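Long-range contact in Blr6230 protein (Bradyrhizobium diazoefficiens USDA 110, PDB 5NGG), which probably hydrolyses beta-lactam antibiotics as a zinc-dependent subclass B3 metallo-beta-lactamase: residues N99-L104 with G176-C181. Sequence-based numbering, arbitrary orientation.
Sequences NTHAHL and GHSPGC. With ZN (zinc ion), chain D.
The imidazole of H177 turns its edge to one face of H101: CD2 of H177 lies above the H101 plane toward the rim, with ring planes at 76° and centroids 4.3 Å apart, an edge-to-face pair. The H101 edge meets H103 CG and the zinc-bound water; the H103 edge meets H177 CE1, that water and a second one, all in plane. This is the three-histidine zinc site of the metallo-beta-lactamase fold, where the HxH of the loop after strand 94-98 meets a histidine from the loop before strand 182-190. H101 NE2, H103 ND1 and H177 NE2 each bind zinc at 2.1 Å, and a water completes four ligands at 1.9 Å. H103 binds through ND1, whereas the other two use NE2. With CG anti to the backbone N (chi1 -179°), H177 brings NE2 to the zinc and its CD2 edge over the H101 face. A second shell fixes ring rotation: H101 ND1 hydrogen-bonds to C201 O, and H177 ND1 to T204 O. C181 SG, disulfide-linked to C201, approaches H101 CB at 3.7 Å. The second water ties the loops together, accepting from H103 NE2 at 2.8 Å and donating to H177 O.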
loop_
_atom_site.group_PDB
_atom_site.type_symbol
_atom_site.label_atom_id
_atom_site.label_comp_id
_atom_site.label_asym_id
_atom_site.label_seq_id
_atom_site.Cartn_x
_atom_site.Cartn_y
_atom_site.Cartn_z
ATOM N N ASN A 99 5.367 1.640 -5.234
ATOM C CA ASN A 99 4.902 0.536 -4.398
ATOM C C ASN A 99 4.965 0.928 -2.935
ATOM O O ASN A 99 5.953 1.527 -2.489
ATOM C CB ASN A 99 5.792 -0.683 -4.658
ATOM C CG ASN A 99 5.324 -2.013 -3.998
ATOM O OD1 ASN A 99 6.183 -2.821 -3.638
ATOM N ND2 ASN A 99 4.031 -2.285 -3.916
ATOM N N THR A 100 3.945 0.525 -2.184
ATOM C CA THR A 100 3.992 0.576 -0.715
ATOM C C THR A 100 4.797 -0.617 -0.184
ATOM O O THR A 100 5.756 -0.463 0.568
ATOM C CB THR A 100 2.592 0.544 -0.078
ATOM O OG1 THR A 100 1.832 -0.543 -0.619
ATOM C CG2 THR A 100 1.890 1.890 -0.256
ATOM N N HIS A 101 4.422 -1.831 -0.572
ATOM C CA HIS A 101 5.186 -3.009 -0.127
ATOM C C HIS A 101 4.966 -4.177 -1.072
ATOM O O HIS A 101 3.955 -4.280 -1.759
ATOM C CB HIS A 101 4.878 -3.390 1.323
ATOM C CG HIS A 101 3.563 -4.074 1.501
ATOM N ND1 HIS A 101 2.401 -3.421 1.861
ATOM C CD2 HIS A 101 3.245 -5.386 1.447
ATOM C CE1 HIS A 101 1.417 -4.298 1.969
ATOM N NE2 HIS A 101 1.894 -5.499 1.698
ATOM N N ALA A 102 5.940 -5.077 -1.076
ATOM C CA ALA A 102 6.083 -6.065 -2.142
ATOM C C ALA A 102 5.433 -7.414 -1.811
ATOM O O ALA A 102 6.118 -8.419 -1.706
ATOM C CB ALA A 102 7.555 -6.232 -2.456
ATOM N N HIS A 103 4.112 -7.433 -1.675
ATOM C CA HIS A 103 3.305 -8.651 -1.602
ATOM C C HIS A 103 2.373 -8.711 -2.799
ATOM O O HIS A 103 1.984 -7.668 -3.334
ATOM C CB HIS A 103 2.462 -8.700 -0.323
ATOM C CG HIS A 103 3.248 -8.871 0.924
ATOM N ND1 HIS A 103 2.742 -8.506 2.143
ATOM C CD2 HIS A 103 4.477 -9.398 1.150
ATOM C CE1 HIS A 103 3.625 -8.804 3.078
ATOM N NE2 HIS A 103 4.688 -9.344 2.503
ATOM N N LEU A 104 2.026 -9.931 -3.205
ATOM C CA LEU A 104 1.286 -10.156 -4.462
ATOM C C LEU A 104 -0.039 -9.416 -4.576
ATOM O O LEU A 104 -0.466 -9.139 -5.677
ATOM C CB LEU A 104 1.045 -11.636 -4.719
ATOM C CG LEU A 104 -0.118 -12.337 -4.034
ATOM C CD1 LEU A 104 -0.405 -13.679 -4.711
ATOM C CD2 LEU A 104 0.144 -12.520 -2.560
ATOM N N GLY A 176 8.434 -3.644 8.552
ATOM C CA GLY A 176 7.783 -4.571 9.486
ATOM C C GLY A 176 6.913 -5.504 8.690
ATOM O O GLY A 176 7.223 -6.691 8.534
ATOM N N HIS A 177 5.837 -4.971 8.111
ATOM C CA HIS A 177 4.957 -5.802 7.315
ATOM C C HIS A 177 5.735 -6.402 6.107
ATOM O O HIS A 177 5.451 -7.531 5.684
ATOM C CB HIS A 177 3.720 -4.989 6.890
ATOM C CG HIS A 177 2.740 -5.767 6.084
ATOM N ND1 HIS A 177 1.770 -6.575 6.628
ATOM C CD2 HIS A 177 2.620 -5.886 4.750
ATOM C CE1 HIS A 177 1.073 -7.132 5.644
ATOM N NE2 HIS A 177 1.580 -6.746 4.495
ATOM N N SER A 178 6.676 -5.633 5.556
ATOM C CA SER A 178 7.702 -6.160 4.660
ATOM C C SER A 178 8.997 -5.433 5.002
ATOM O O SER A 178 8.959 -4.363 5.626
ATOM C CB SER A 178 7.331 -5.945 3.187
ATOM O OG SER A 178 7.509 -4.579 2.808
ATOM N N PRO A 179 10.144 -5.974 4.579
ATOM C CA PRO A 179 11.398 -5.313 4.952
ATOM C C PRO A 179 11.594 -3.927 4.331
ATOM O O PRO A 179 12.261 -3.076 4.936
ATOM C CB PRO A 179 12.482 -6.316 4.527
ATOM C CG PRO A 179 11.827 -7.166 3.508
ATOM C CD PRO A 179 10.390 -7.273 3.920
ATOM N N GLY A 180 11.035 -3.730 3.146
ATOM C CA GLY A 180 11.157 -2.475 2.404
ATOM C C GLY A 180 9.879 -1.655 2.343
ATOM O O GLY A 180 9.790 -0.747 1.515
ATOM N N CYS A 181 8.937 -1.920 3.250
ATOM C CA CYS A 181 7.644 -1.233 3.302
ATOM C C CYS A 181 7.887 0.295 3.375
ATOM O O CYS A 181 8.620 0.760 4.283
ATOM C CB CYS A 181 6.923 -1.745 4.560
ATOM S SG CYS A 181 5.115 -1.798 4.623
HETATM ZN ZN ZN D . 1.154 -7.237 2.533
HETATM O O HOH W 1 6.603 -9.781 4.548
HETATM O O HOH W 2 -0.474 -7.795 1.848
#